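Local coordinates for protein peroxiredoxin (Mycobacterium tuberculosis, PDB 5EPF) that probably reduces hydrogen peroxide and organic hydroperoxides to water and alcohols with thiol-derived electrons, protecting the cell against oxidative stress, at residues D137-E142 with D146-K151; V40-P45 with T53-H58; L98-A101 with V105-Q108; C57-L62 with A71-I76. One frame throughout, in Å; residues are numbered along the deposited sequence. Where two conformers were deposited one is given.

Contact 1: D137-E142 with D146-K151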
loop_
_atom_site.group_PDB
_atom_site.type_symbol
_atom_site.label_atom_id
_atom_site.label_comp_id
_atom_site.label_asym_id
_atom_site.label_seq_id
_atom_site.Cartn_x
_atom_site.Cartn_y
_atom_site.Cartn_z
ATOM N N ASP A 137 -1.943 -7.976 9.380
ATOM C CA ASP A 137 -1.854 -9.037 8.378
ATOM C C ASP A 137 -0.810 -8.623 7.353
ATOM O O ASP A 137 -0.545 -7.436 7.178
ATOM C CB ASP A 137 -3.219 -9.259 7.699
ATOM C CG ASP A 137 -3.356 -10.619 7.019
ATOM O OD1 ASP A 137 -2.476 -11.488 7.156
ATOM O OD2 ASP A 137 -4.381 -10.794 6.332
ATOM N N VAL A 138 -0.210 -9.617 6.705
ATOM C CA VAL A 138 0.736 -9.430 5.609
ATOM C C VAL A 138 0.349 -10.379 4.482
ATOM O O VAL A 138 0.162 -11.578 4.719
ATOM C CB VAL A 138 2.195 -9.689 6.036
ATOM C CG1 VAL A 138 3.147 -9.424 4.867
ATOM C CG2 VAL A 138 2.575 -8.835 7.251
ATOM N N ILE A 139 0.214 -9.843 3.268
ATOM C CA ILE A 139 -0.004 -10.641 2.065
ATOM C C ILE A 139 1.249 -10.525 1.209
ATOM O O ILE A 139 1.604 -9.427 0.766
ATOM C CB ILE A 139 -1.267 -10.219 1.289
ATOM C CG1 ILE A 139 -2.514 -10.162 2.192
ATOM C CG2 ILE A 139 -1.475 -11.182 0.100
ATOM C CD1 ILE A 139 -2.813 -8.769 2.815
ATOM N N SER A 140 1.933 -11.649 0.983
ATOM C CA SER A 140 3.235 -11.613 0.331
ATOM C C SER A 140 3.147 -11.846 -1.183
ATOM O O SER A 140 2.068 -12.022 -1.760
ATOM C CB SER A 140 4.188 -12.575 1.031
ATOM O OG SER A 140 3.568 -13.825 1.236
ATOM N N SER A 141 4.323 -11.919 -1.820
ATOM C CA SER A 141 4.418 -11.764 -3.270
ATOM C C SER A 141 3.904 -12.971 -4.040
ATOM O O SER A 141 3.632 -12.842 -5.234
ATOM C CB SER A 141 5.850 -11.414 -3.687
ATOM O OG SER A 141 6.695 -12.499 -3.431
ATOM N N GLU A 142 3.733 -14.123 -3.397
ATOM C CA GLU A 142 3.292 -15.305 -4.124
ATOM C C GLU A 142 1.777 -15.388 -4.253
ATOM O O GLU A 142 1.281 -16.264 -4.963
ATOM C CB GLU A 142 3.850 -16.575 -3.473
ATOM C CG GLU A 142 3.136 -17.011 -2.217
ATOM C CD GLU A 142 3.629 -16.355 -0.943
ATOM O OE1 GLU A 142 4.197 -15.242 -0.984
ATOM O OE2 GLU A 142 3.458 -16.982 0.124
ATOM N N ASP A 146 -5.694 -10.408 -6.780
ATOM C CA ASP A 146 -6.911 -10.051 -6.050
ATOM C C ASP A 146 -6.776 -10.348 -4.565
ATOM O O ASP A 146 -7.431 -9.691 -3.743
ATOM C CB ASP A 146 -8.145 -10.793 -6.580
ATOM C CG ASP A 146 -8.634 -10.277 -7.925
ATOM O OD1 ASP A 146 -8.188 -9.222 -8.394
ATOM O OD2 ASP A 146 -9.502 -10.959 -8.515
ATOM N N ALA A 147 -5.931 -11.324 -4.205
ATOM C CA ALA A 147 -5.826 -11.763 -2.814
ATOM C C ALA A 147 -5.339 -10.644 -1.904
ATOM O O ALA A 147 -5.634 -10.644 -0.708
ATOM C CB ALA A 147 -4.892 -12.969 -2.704
ATOM N N HIS A 148 -4.579 -9.687 -2.430
ATOM C CA HIS A 148 -4.122 -8.581 -1.594
ATOM C C HIS A 148 -5.296 -7.827 -0.982
ATOM O O HIS A 148 -5.390 -7.706 0.245
ATOM C CB HIS A 148 -3.185 -7.684 -2.396
ATOM C CG HIS A 148 -1.876 -8.334 -2.663
ATOM N ND1 HIS A 148 -0.796 -8.215 -1.808
ATOM C CD2 HIS A 148 -1.491 -9.180 -3.649
ATOM C CE1 HIS A 148 0.210 -8.928 -2.283
ATOM N NE2 HIS A 148 -0.192 -9.535 -3.390
ATOM N N ALA A 149 -6.241 -7.382 -1.804
ATOM C CA ALA A 149 -7.398 -6.696 -1.247
ATOM C C ALA A 149 -8.344 -7.675 -0.558
ATOM O O ALA A 149 -8.914 -7.350 0.488
ATOM C CB ALA A 149 -8.124 -5.880 -2.308
ATOM N N ASP A 150 -8.505 -8.889 -1.104
ATOM C CA ASP A 150 -9.485 -9.814 -0.537
ATOM C C ASP A 150 -9.081 -10.250 0.870
ATOM O O ASP A 150 -9.911 -10.274 1.787
ATOM C CB ASP A 150 -9.642 -11.052 -1.430
ATOM C CG ASP A 150 -10.282 -10.738 -2.785
ATOM O OD1 ASP A 150 -10.933 -9.684 -2.935
ATOM O OD2 ASP A 150 -10.112 -11.557 -3.717
ATOM N N LYS A 151 -7.814 -10.626 1.055
ATOM C CA LYS A 151 -7.369 -11.052 2.381
ATOM C C LYS A 151 -7.363 -9.890 3.355
ATOM O O LYS A 151 -7.730 -10.056 4.520
ATOM C CB LYS A 151 -5.987 -11.709 2.319
ATOM C CG LYS A 151 -6.004 -13.058 1.667
ATOM C CD LYS A 151 -4.616 -13.545 1.307
ATOM C CE LYS A 151 -3.695 -13.737 2.510
ATOM N NZ LYS A 151 -4.141 -14.846 3.383
HETATM O O HOH W 1 -5.233 -13.204 5.496
HETATM O O HOH W 2 1.306 -11.174 -4.944
#
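Ile139 lays its CG2 methyl over one face of the His148 imidazole, a CH-pi contact in which the methyl carbon stands 3.8 Å from the ring centroid and 18° off the ring normal. It is displaced toward the ND1 side, where Ile139 CG2 is 3.6 Å from His148 ND1. The other branch of Ile139 serves the next helical turn: Ile139 CG1 packs against the aliphatic stem of Lys151, 3.8 Å from Lys151 CE. That lysine chain bends at its last two torsions, which folds CE back over the isoleucine while NZ goes on to water. This water accepts from Lys151 NZ and donates to Asp137 OD2, joining two opposite charges whose atoms, Asp137 OD2 and Lys151 NZ, are 5.0 Å apart; OD2 is also bonded to Thr155.

Both imidazole nitrogens have polar partners. ND1 pairs with the hydroxyl of Thr126. His148 NE2 is hydrogen-bonded to a water in the ring plane, 2.7 Å away; the same water makes a weak bond to Ser141 O. With both nitrogens engaged, rotation of the ring is restrained beneath the methyl. The contact joins edge strand 135-139 to helix 145-158, whose segment 146-151 runs nearly antiparallel to strand segment 137-139 (167°), as in the closing beta-alpha unit of a thioredoxin fold; strand 125-129 pairs with the same edge strand, and helix 50-61 packs beside His148 and Ala149.

Contact 2: V40-P45 with T53-H58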
loop_
_atom_site.group_PDB
_atom_site.type_symbol
_atom_site.label_atom_id
_atom_site.label_comp_id
_atom_site.label_asym_id
_atom_site.label_seq_id
_atom_site.Cartn_x
_atom_site.Cartn_y
_atom_site.Cartn_z
ATOM N N VAL A 40 -4.576 -0.138 4.687
ATOM C CA VAL A 40 -4.056 -1.260 3.919
ATOM C C VAL A 40 -3.018 -0.674 2.960
ATOM O O VAL A 40 -3.368 -0.011 1.971
ATOM C CB VAL A 40 -5.169 -2.002 3.172
ATOM C CG1 VAL A 40 -4.578 -3.199 2.427
ATOM C CG2 VAL A 40 -6.251 -2.449 4.135
ATOM N N LEU A 41 -1.736 -0.896 3.278
ATOM C CA LEU A 41 -0.604 -0.302 2.567
ATOM C C LEU A 41 -0.075 -1.366 1.612
ATOM O O LEU A 41 0.487 -2.373 2.054
ATOM C CB LEU A 41 0.489 0.120 3.557
ATOM C CG LEU A 41 1.704 0.828 2.951
ATOM C CD1 LEU A 41 1.303 2.182 2.338
ATOM C CD2 LEU A 41 2.796 0.992 4.011
ATOM N N PHE A 42 -0.300 -1.182 0.313
ATOM C CA PHE A 42 0.028 -2.212 -0.661
ATOM C C PHE A 42 1.198 -1.757 -1.525
ATOM O O PHE A 42 1.068 -0.809 -2.311
ATOM C CB PHE A 42 -1.190 -2.729 -1.445
ATOM C CG PHE A 42 -1.842 -1.758 -2.433
ATOM C CD1 PHE A 42 -1.530 -1.814 -3.793
ATOM C CD2 PHE A 42 -2.847 -0.886 -2.029
ATOM C CE1 PHE A 42 -2.161 -0.980 -4.710
ATOM C CE2 PHE A 42 -3.483 -0.038 -2.953
ATOM C CZ PHE A 42 -3.144 -0.110 -4.285
ATOM N N PHE A 43 2.342 -2.429 -1.356
ATOM C CA PHE A 43 3.532 -2.176 -2.163
ATOM C C PHE A 43 3.392 -2.945 -3.472
ATOM O O PHE A 43 3.161 -4.163 -3.473
ATOM C CB PHE A 43 4.774 -2.707 -1.448
ATOM C CG PHE A 43 5.272 -1.851 -0.322
ATOM C CD1 PHE A 43 6.272 -0.909 -0.521
ATOM C CD2 PHE A 43 4.773 -2.033 0.961
ATOM C CE1 PHE A 43 6.741 -0.131 0.549
ATOM C CE2 PHE A 43 5.240 -1.293 2.031
ATOM C CZ PHE A 43 6.228 -0.335 1.824
ATOM N N TYR A 44 3.589 -2.249 -4.584
ATOM C CA TYR A 44 3.558 -2.905 -5.884
ATOM C C TYR A 44 4.820 -2.573 -6.665
ATOM O O TYR A 44 5.377 -1.478 -6.518
ATOM C CB TYR A 44 2.306 -2.534 -6.701
ATOM C CG TYR A 44 2.066 -1.042 -6.883
ATOM C CD1 TYR A 44 2.677 -0.330 -7.916
ATOM C CD2 TYR A 44 1.193 -0.354 -6.034
ATOM C CE1 TYR A 44 2.429 1.038 -8.089
ATOM C CE2 TYR A 44 0.957 0.993 -6.197
ATOM C CZ TYR A 44 1.565 1.679 -7.225
ATOM O OH TYR A 44 1.300 3.012 -7.370
ATOM N N PRO A 45 5.304 -3.503 -7.498
ATOM C CA PRO A 45 6.605 -3.257 -8.160
ATOM C C PRO A 45 6.615 -2.065 -9.102
ATOM O O PRO A 45 7.573 -1.283 -9.098
ATOM C CB PRO A 45 6.914 -4.587 -8.880
ATOM C CG PRO A 45 6.024 -5.607 -8.271
ATOM C CD PRO A 45 4.877 -4.914 -7.596
ATOM N N THR A 53 -1.816 -3.145 -12.288
ATOM C CA THR A 53 -3.116 -2.582 -12.638
ATOM C C THR A 53 -4.255 -3.460 -12.121
ATOM O O THR A 53 -5.222 -2.955 -11.534
ATOM C CB THR A 53 -3.198 -2.410 -14.155
ATOM O OG1 THR A 53 -2.171 -1.506 -14.571
ATOM C CG2 THR A 53 -4.561 -1.886 -14.573
ATOM N N LYS A 54 -4.137 -4.788 -12.270
ATOM C CA LYS A 54 -5.174 -5.674 -11.743
ATOM C C LYS A 54 -5.304 -5.516 -10.230
ATOM O O LYS A 54 -6.409 -5.341 -9.704
ATOM C CB LYS A 54 -4.858 -7.126 -12.101
ATOM C CG LYS A 54 -5.940 -8.110 -11.672
ATOM C CD LYS A 54 -5.643 -9.531 -12.215
ATOM C CE LYS A 54 -6.700 -10.555 -11.799
ATOM N NZ LYS A 54 -8.051 -10.243 -12.362
ATOM N N GLU A 55 -4.175 -5.545 -9.515
ATOM C CA GLU A 55 -4.211 -5.451 -8.058
ATOM C C GLU A 55 -4.830 -4.131 -7.603
ATOM O O GLU A 55 -5.723 -4.113 -6.743
ATOM C CB GLU A 55 -2.791 -5.593 -7.503
ATOM C CG GLU A 55 -2.780 -5.506 -5.993
ATOM C CD GLU A 55 -1.414 -5.458 -5.356
ATOM O OE1 GLU A 55 -0.381 -5.458 -6.049
ATOM O OE2 GLU A 55 -1.379 -5.397 -4.099
ATOM N N ALA A 56 -4.370 -3.018 -8.185
ATOM C CA ALA A 56 -4.804 -1.702 -7.741
ATOM C C ALA A 56 -6.235 -1.409 -8.174
ATOM O O ALA A 56 -6.972 -0.731 -7.448
ATOM C CB ALA A 56 -3.831 -0.646 -8.271
ATOM N N CYS A 57 -6.654 -1.905 -9.342
ATOM C CA CYS A 57 -8.047 -1.738 -9.740
ATOM C C CYS A 57 -8.988 -2.565 -8.869
ATOM O O CYS A 57 -10.145 -2.175 -8.671
ATOM C CB CYS A 57 -8.229 -2.084 -11.218
ATOM S SG CYS A 57 -7.569 -0.817 -12.332
ATOM N N HIS A 58 -8.526 -3.711 -8.356
ATOM C CA HIS A 58 -9.352 -4.467 -7.422
ATOM C C HIS A 58 -9.529 -3.698 -6.116
ATOM O O HIS A 58 -10.647 -3.614 -5.593
ATOM C CB HIS A 58 -8.755 -5.861 -7.210
ATOM C CG HIS A 58 -9.672 -6.814 -6.509
ATOM N ND1 HIS A 58 -10.964 -7.049 -6.919
ATOM C CD2 HIS A 58 -9.477 -7.598 -5.422
ATOM C CE1 HIS A 58 -11.524 -7.944 -6.122
ATOM N NE2 HIS A 58 -10.643 -8.290 -5.202
HETATM O O HOH W 3 0.845 -5.375 -2.761
#
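Glu55, Phe42 and Ala56 bury most of the surface here. The glutamate reaches from the helix to the sheet with its chain fully extended: CG is anti to the backbone N (chi1 -180°) and the next torsion is extended too. The carboxylate thereby arrives alongside Phe42, where Glu55 OE2 is 3.6 Å from Phe42 CD1 and also lies near Phe42 CB. Ring and carboxylate planes are turned 47° against each other, so the two flat groups do not stack. The far part of the same ring rests on Ala56, whose CB is 3.9 Å from Phe42 CE1, an apolar contact close against the helix.

Strand 39-43 and helix 50-61 form the beta-alpha unit of the thioredoxin fold that carries Cys52, probably the peroxidatic cysteine, in the first turn of the helix, as in other peroxiredoxins of the BCP/PrxQ subfamily. Tyr44 has its side chain about 4 Å from that of Cys52. Tyr44 CB is 4.0 Å from Glu55 OE1, while the tyrosine hydroxyl is hydrogen-bonded to Gln84.

Although buried, the glutamate is well provided with partners. OE1 forms a salt bridge with Arg124, and Glu55 OE2 accepts from a water, 2.6 Å away, that donates its other proton to Phe43 O at 2.7 Å. The water thus ties the helix to the strand backbone. Phe42 also stacks with Phe59, and Thr126 of strand 125-129 touches both Phe42 and Glu55.

Contact 3: L98-A101 with V105-Q108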
loop_
_atom_site.group_PDB
_atom_site.type_symbol
_atom_site.label_atom_id
_atom_site.label_comp_id
_atom_site.label_asym_id
_atom_site.label_seq_id
_atom_site.Cartn_x
_atom_site.Cartn_y
_atom_site.Cartn_z
ATOM N N LEU A 98 1.562 6.587 -2.957
ATOM C CA LEU A 98 2.753 7.233 -2.430
ATOM C C LEU A 98 3.971 6.874 -3.272
ATOM O O LEU A 98 4.120 5.732 -3.737
ATOM C CB LEU A 98 3.001 6.830 -0.974
ATOM C CG LEU A 98 1.832 7.071 -0.012
ATOM C CD1 LEU A 98 2.262 6.675 1.393
ATOM C CD2 LEU A 98 1.358 8.526 -0.065
ATOM N N SER A 99 4.850 7.851 -3.453
ATOM C CA SER A 99 6.108 7.654 -4.168
ATOM C C SER A 99 7.225 7.522 -3.142
ATOM O O SER A 99 7.502 8.473 -2.398
ATOM C CB SER A 99 6.384 8.829 -5.101
ATOM O OG SER A 99 7.675 8.729 -5.683
ATOM N N ASP A 100 7.860 6.356 -3.129
ATOM C CA ASP A 100 8.976 6.030 -2.246
ATOM C C ASP A 100 10.244 6.062 -3.097
ATOM O O ASP A 100 10.845 5.031 -3.394
ATOM C CB ASP A 100 8.712 4.632 -1.665
ATOM C CG ASP A 100 9.708 4.217 -0.608
ATOM O OD1 ASP A 100 10.254 5.066 0.134
ATOM O OD2 ASP A 100 9.911 2.992 -0.479
ATOM N N ALA A 101 10.653 7.272 -3.509
ATOM C CA ALA A 101 11.558 7.402 -4.652
ATOM C C ALA A 101 12.955 6.867 -4.374
ATOM O O ALA A 101 13.668 6.529 -5.324
ATOM C CB ALA A 101 11.615 8.853 -5.148
ATOM N N VAL A 105 11.117 3.773 2.589
ATOM C CA VAL A 105 10.032 3.133 3.314
ATOM C C VAL A 105 9.986 1.647 2.985
ATOM O O VAL A 105 9.766 0.808 3.867
ATOM C CB VAL A 105 8.703 3.877 3.069
ATOM C CG1 VAL A 105 7.551 3.177 3.776
ATOM C CG2 VAL A 105 8.809 5.328 3.559
ATOM N N ALA A 106 10.253 1.289 1.728
ATOM C CA ALA A 106 10.374 -0.126 1.382
ATOM C C ALA A 106 11.412 -0.818 2.267
ATOM O O ALA A 106 11.190 -1.939 2.742
ATOM C CB ALA A 106 10.742 -0.265 -0.096
ATOM N N ALA A 107 12.560 -0.167 2.486
ATOM C CA ALA A 107 13.583 -0.735 3.357
ATOM C C ALA A 107 13.062 -0.909 4.779
ATOM O O ALA A 107 13.330 -1.928 5.428
ATOM C CB ALA A 107 14.840 0.141 3.339
ATOM N N GLN A 108 12.303 0.073 5.277
ATOM C CA GLN A 108 11.724 -0.049 6.609
ATOM C C GLN A 108 10.843 -1.291 6.716
ATOM O O GLN A 108 10.834 -1.964 7.748
ATOM C CB GLN A 108 10.917 1.206 6.940
ATOM C CG GLN A 108 10.088 1.076 8.195
ATOM C CD GLN A 108 9.024 2.153 8.341
ATOM O OE1 GLN A 108 8.236 2.118 9.278
ATOM N NE2 GLN A 108 8.985 3.097 7.409
#
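Asp100 spreads its carboxylate across two successive backbone N-H groups at the start of helix 104-109. Asp100 OD1 accepts from Val105 N at 2.9 Å, with an N-H...O angle of 164°, and Asp100 OD2 accepts from Ala106 N at 2.8 Å and 156°. Each oxygen is met on its syn side, modestly out of the carboxylate plane, so the two bonds form a fork: one oxygen for each amide, with the carboxylate held against rotation by both. With chi1 near 180° (-174°) the aspartate side chain reaches away from the loop backbone and toward the helix.

In the first turn of a helix the amides have no preceding carbonyl to bond to, and here the aspartate supplies acceptors to two of them. It does so from the loop that leaves strand 97-99, five residues before the first of these amides. The side chains of the same two residues close in on the oxygens: Val105 CB is 3.5 Å from Asp100 OD1, and Ala106 CB is 3.4 Å from Asp100 OD2.

Further polar groups of the strand are satisfied from the neighbouring loop and helix. Ser99 OG is hydrogen-bonded to Asp79 O, and Leu98 O accepts from Gln84 NE2. Apolar cover comes from Leu20 and Ile76, both of which touch Asp100 and Val105.

A negative group placed at the positive end of the helix dipole should be stabilised there, and burial of this carboxylate is consistent with an ionised acid whose charge is answered by main-chain amides.

Contact 4: C57-L62 with A71-I76. With SO4 (sulfate ion), chain B.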
loop_
_atom_site.group_PDB
_atom_site.type_symbol
_atom_site.label_atom_id
_atom_site.label_comp_id
_atom_site.label_asym_id
_atom_site.label_seq_id
_atom_site.Cartn_x
_atom_site.Cartn_y
_atom_site.Cartn_z
ATOM N N CYS A 57 -6.654 -1.905 -9.342
ATOM C CA CYS A 57 -8.047 -1.738 -9.740
ATOM C C CYS A 57 -8.988 -2.565 -8.869
ATOM O O CYS A 57 -10.145 -2.175 -8.671
ATOM C CB CYS A 57 -8.229 -2.084 -11.218
ATOM S SG CYS A 57 -7.569 -0.817 -12.332
ATOM N N HIS A 58 -8.526 -3.711 -8.356
ATOM C CA HIS A 58 -9.352 -4.467 -7.422
ATOM C C HIS A 58 -9.529 -3.698 -6.116
ATOM O O HIS A 58 -10.647 -3.614 -5.593
ATOM C CB HIS A 58 -8.755 -5.861 -7.210
ATOM C CG HIS A 58 -9.672 -6.814 -6.509
ATOM N ND1 HIS A 58 -10.964 -7.049 -6.919
ATOM C CD2 HIS A 58 -9.477 -7.598 -5.422
ATOM C CE1 HIS A 58 -11.524 -7.944 -6.122
ATOM N NE2 HIS A 58 -10.643 -8.290 -5.202
ATOM N N PHE A 59 -8.454 -3.070 -5.611
ATOM C CA PHE A 59 -8.599 -2.154 -4.480
ATOM C C PHE A 59 -9.579 -1.031 -4.794
ATOM O O PHE A 59 -10.433 -0.694 -3.961
ATOM C CB PHE A 59 -7.251 -1.561 -4.082
ATOM C CG PHE A 59 -6.458 -2.423 -3.129
ATOM C CD1 PHE A 59 -6.834 -2.539 -1.797
ATOM C CD2 PHE A 59 -5.328 -3.117 -3.556
ATOM C CE1 PHE A 59 -6.102 -3.328 -0.916
ATOM C CE2 PHE A 59 -4.594 -3.912 -2.683
ATOM C CZ PHE A 59 -4.995 -4.016 -1.347
ATOM N N ARG A 60 -9.475 -0.441 -5.992
ATOM C CA ARG A 60 -10.391 0.623 -6.393
ATOM C C ARG A 60 -11.834 0.149 -6.327
ATOM O O ARG A 60 -12.708 0.834 -5.777
ATOM C CB ARG A 60 -10.071 1.044 -7.829
ATOM C CG ARG A 60 -11.029 2.111 -8.396
ATOM C CD ARG A 60 -10.895 2.189 -9.914
ATOM N NE ARG A 60 -11.299 0.933 -10.533
ATOM C CZ ARG A 60 -11.048 0.587 -11.794
ATOM N NH1 ARG A 60 -10.373 1.404 -12.600
ATOM N NH2 ARG A 60 -11.462 -0.588 -12.246
ATOM N N ASP A 61 -12.102 -1.031 -6.902
ATOM C CA ASP A 61 -13.460 -1.529 -7.040
ATOM C C ASP A 61 -14.072 -1.880 -5.699
ATOM O O ASP A 61 -15.296 -1.996 -5.608
ATOM C CB ASP A 61 -13.466 -2.782 -7.919
ATOM C CG ASP A 61 -13.102 -2.517 -9.367
ATOM O OD1 ASP A 61 -13.126 -1.351 -9.823
ATOM O OD2 ASP A 61 -12.817 -3.514 -10.083
ATOM N N LEU A 62 -13.254 -2.077 -4.661
ATOM C CA LEU A 62 -13.737 -2.416 -3.327
ATOM C C LEU A 62 -13.870 -1.195 -2.415
ATOM O O LEU A 62 -13.888 -1.348 -1.185
ATOM C CB LEU A 62 -12.849 -3.493 -2.704
ATOM C CG LEU A 62 -12.993 -4.884 -3.321
ATOM C CD1 LEU A 62 -11.864 -5.799 -2.828
ATOM C CD2 LEU A 62 -14.352 -5.484 -3.001
ATOM N N ALA A 71 -11.810 1.491 6.942
ATOM C CA ALA A 71 -10.398 1.307 6.656
ATOM C C ALA A 71 -10.097 1.986 5.332
ATOM O O ALA A 71 -10.985 2.173 4.498
ATOM C CB ALA A 71 -10.032 -0.184 6.585
ATOM N N SER A 72 -8.839 2.342 5.133
ATOM C CA SER A 72 -8.454 3.011 3.906
ATOM C C SER A 72 -7.302 2.290 3.214
ATOM O O SER A 72 -6.519 1.563 3.819
ATOM C CB SER A 72 -8.088 4.456 4.175
ATOM O OG SER A 72 -6.893 4.500 4.911
ATOM N N ARG A 73 -7.230 2.511 1.921
ATOM C CA ARG A 73 -6.298 1.856 1.015
ATOM C C ARG A 73 -5.244 2.877 0.612
ATOM O O ARG A 73 -5.581 4.016 0.301
ATOM C CB ARG A 73 -7.079 1.465 -0.269
ATOM C CG ARG A 73 -8.337 0.611 -0.015
ATOM C CD ARG A 73 -9.361 0.764 -1.125
ATOM N NE ARG A 73 -9.961 2.066 -1.020
ATOM C CZ ARG A 73 -10.605 2.679 -1.994
ATOM N NH1 ARG A 73 -10.847 2.088 -3.163
ATOM N NH2 ARG A 73 -11.069 3.884 -1.762
ATOM N N VAL A 74 -3.977 2.474 0.594
ATOM C CA VAL A 74 -2.873 3.338 0.177
ATOM C C VAL A 74 -1.899 2.490 -0.632
ATOM O O VAL A 74 -1.332 1.520 -0.111
ATOM C CB VAL A 74 -2.128 3.979 1.362
ATOM C CG1 VAL A 74 -0.938 4.816 0.876
ATOM C CG2 VAL A 74 -3.076 4.836 2.213
ATOM N N GLY A 75 -1.693 2.839 -1.921
ATOM C CA GLY A 75 -0.680 2.162 -2.717
ATOM C C GLY A 75 0.669 2.823 -2.543
ATOM O O GLY A 75 0.746 4.006 -2.212
ATOM N N ILE A 76 1.740 2.071 -2.789
ATOM C CA ILE A 76 3.090 2.605 -2.632
ATOM C C ILE A 76 4.035 1.842 -3.545
ATOM O O ILE A 76 3.948 0.613 -3.681
ATOM C CB ILE A 76 3.531 2.581 -1.144
ATOM C CG1 ILE A 76 4.958 3.114 -0.950
ATOM C CG2 ILE A 76 3.336 1.193 -0.525
ATOM C CD1 ILE A 76 5.333 3.311 0.516
HETATM S S SO4 B . -10.638 -0.026 -16.090
HETATM O O1 SO4 B . -9.629 0.813 -15.460
HETATM O O2 SO4 B . -10.006 -0.961 -17.046
HETATM O O3 SO4 B . -11.370 -0.804 -15.086
HETATM O O4 SO4 B . -11.574 0.814 -16.842
#
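The C-terminal end of helix 50-61 meets strand 72-77 through Arg73, whose guanidinium edge donates to a main-chain carbonyl in the helix's last turn. Arg73 NH1 donates to Phe59 O at 2.9 Å and 162°. The oxygen lies in the guanidinium plane, whereas NH1 stands above the carbonyl plane; Leu62 N reaches the same oxygen from the opposite face. A bend at chi3 (-72°) brings the arginine head round to the carbonyl, while Arg73 CG packs 3.9 Å from Phe59 CD1. Its other terminal nitrogen, NH2, forms a salt bridge with Asp94.

Helix and strand belong to the beta-alpha-beta crossover of the thioredoxin fold, in which strand 39-43 leads into the helix and 72-77 returns parallel beside it. Phe59 packs on Val40 of that first strand and stacks with Phe42.

Arg60 points away from the strand. Arg60 NE and NH2 grip Asp61 OD1 side-on, each at 3.0 Å, and Cys57 SG lies over one face of the guanidinium. The remaining edge binds a sulfate, probably from the crystallisation liquor: Arg60 NH1 donates to sulfate O1 at 3.0 Å and Arg60 NH2 to sulfate O3 at 2.8 Å. Arg91 and Arg92 are also hydrogen-bonded to the sulfate.

How the contacts relate
All four contacts attach helices to one five-stranded sheet. Contacts 2 and 4 share helix 50-61 and neighbouring strands; the Phe42 and Phe59 rings pack together between them. Contact 1 places helix 145-158 beside that helix, where Asp150 of contact 1 and His58 are hydrogen-bonded and His148 packs on Glu55. Contact 3 lies on the other side of the chain's centre from contact 1, about 19 Å away between centres, yet reaches contact 2 through Phe43 on Ala106 and contact 4 through Leu98 on Val74. Contacts 2 to 4 are buried, whereas contact 1 is only partly so; it and contact 2 include bridging waters. Direct bonds from a charged side chain to main chain distinguish contacts 3 and 4.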